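Local coordinates for Hen1 (Anabaena variabilis, PDB 3JWH), which probably transfers a methyl group from S-adenosylmethionine to the 2'-hydroxyl of the 3'-terminal nucleotide of RNA, at residues Q172-A175 with N176-E180. Numbering follows the deposited sequence.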
# COMPACT_ATOMS: atom_id res chain seq x y z
N GLN A 172 -8.89 -5.25 -11.56
CA GLN A 172 -9.79 -4.15 -11.88
C GLN A 172 -11.25 -4.39 -11.49
O GLN A 172 -11.96 -3.45 -11.15
CB GLN A 172 -9.66 -3.76 -13.36
CG GLN A 172 -8.47 -2.84 -13.58
CD GLN A 172 -8.28 -2.39 -15.01
OE1 GLN A 172 -9.20 -1.89 -15.65
NE2 GLN A 172 -7.06 -2.54 -15.51
N ASN A 173 -11.69 -5.64 -11.52
CA ASN A 173 -13.06 -5.95 -11.12
C ASN A 173 -13.13 -5.83 -9.61
O ASN A 173 -14.13 -5.37 -9.05
CB ASN A 173 -13.45 -7.38 -11.52
CG ASN A 173 -13.54 -7.58 -13.02
OD1 ASN A 173 -13.80 -6.64 -13.79
ND2 ASN A 173 -13.35 -8.83 -13.46
N TRP A 174 -12.07 -6.28 -8.94
CA TRP A 174 -11.98 -6.21 -7.49
C TRP A 174 -12.11 -4.76 -7.06
O TRP A 174 -12.89 -4.45 -6.16
CB TRP A 174 -10.64 -6.76 -7.00
CG TRP A 174 -10.42 -6.51 -5.53
CD1 TRP A 174 -11.02 -7.17 -4.48
CD2 TRP A 174 -9.64 -5.46 -4.94
NE1 TRP A 174 -10.67 -6.58 -3.29
CE2 TRP A 174 -9.82 -5.53 -3.54
CE3 TRP A 174 -8.80 -4.47 -5.46
CZ2 TRP A 174 -9.20 -4.64 -2.65
CZ3 TRP A 174 -8.18 -3.58 -4.58
CH2 TRP A 174 -8.39 -3.67 -3.19
N ALA A 175 -11.34 -3.89 -7.70
CA ALA A 175 -11.33 -2.47 -7.37
C ALA A 175 -12.62 -1.75 -7.72
O ALA A 175 -13.05 -0.86 -6.99
CB ALA A 175 -10.15 -1.78 -8.06
N ASN A 176 -13.22 -2.13 -8.84
CA ASN A 176 -14.47 -1.51 -9.23
C ASN A 176 -15.54 -1.97 -8.25
O ASN A 176 -16.41 -1.19 -7.86
CB ASN A 176 -14.85 -1.89 -10.67
CG ASN A 176 -14.01 -1.16 -11.71
OD1 ASN A 176 -13.72 0.03 -11.57
ND2 ASN A 176 -13.62 -1.87 -12.77
N LYS A 177 -15.48 -3.23 -7.84
CA LYS A 177 -16.44 -3.74 -6.87
C LYS A 177 -16.28 -2.95 -5.58
O LYS A 177 -17.23 -2.78 -4.83
CB LYS A 177 -16.22 -5.23 -6.57
CG LYS A 177 -16.90 -6.20 -7.53
CD LYS A 177 -18.38 -6.35 -7.24
CE LYS A 177 -19.03 -7.31 -8.23
NZ LYS A 177 -20.49 -7.55 -7.96
N ILE A 178 -15.07 -2.45 -5.31
CA ILE A 178 -14.85 -1.67 -4.09
C ILE A 178 -15.59 -0.34 -4.17
O ILE A 178 -16.23 0.08 -3.21
CB ILE A 178 -13.34 -1.39 -3.84
CG1 ILE A 178 -12.62 -2.68 -3.41
CG2 ILE A 178 -13.19 -0.33 -2.76
CD1 ILE A 178 -13.10 -3.27 -2.09
N THR A 179 -15.54 0.31 -5.33
CA THR A 179 -16.21 1.60 -5.47
C THR A 179 -17.73 1.48 -5.50
O THR A 179 -18.43 2.49 -5.47
CB THR A 179 -15.78 2.33 -6.75
OG1 THR A 179 -16.40 1.68 -7.86
CG2 THR A 179 -14.25 2.29 -6.92
N GLU A 180 -18.22 0.25 -5.58
CA GLU A 180 -19.65 -0.02 -5.61
C GLU A 180 -20.19 -0.23 -4.20
O GLU A 180 -21.34 0.08 -3.91
CB GLU A 180 -19.94 -1.25 -6.47
CG GLU A 180 -19.95 -1.00 -7.97
CD GLU A 180 -19.73 -2.27 -8.80
OE1 GLU A 180 -20.10 -3.37 -8.34
OE2 GLU A 180 -19.18 -2.15 -9.92
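One turn apart on the helix 168-181, W174 and I178 lie side by side on the same flank, pointing the same way. I178 lays CG1 over one face of the indole, 4.1 Å from the centroid of the six-membered ring and 17° off its normal, a CH-pi contact displaced toward the rim. With CG of W174 anti to the backbone N (chi1 171°), the ring swings forward along the helix to meet it. NE1, next to CE2 in the ring, is hydrogen-bonded to E124 of helix 117-131, and W166 meets the indole edge-to-face. In this Rossmann-like methyltransferase fold the helix packs against the antiparallel strands 184-188 and 202-209 at one end of the central sheet; A175 and I178 both touch F207 there. Regular i to i+4 bonds run from N176 N to Q172 O (2.9 Å) and from K177 N to N173 O (2.8 Å). Near the C-terminal end the pattern slackens: I178 N splits weakly between W174 O and A175 O, the latter also accepting from T179 N at 3.2 Å. T179 turns OG1 back along the helix to give a hydrogen bond to N176 O, 2.9 Å away.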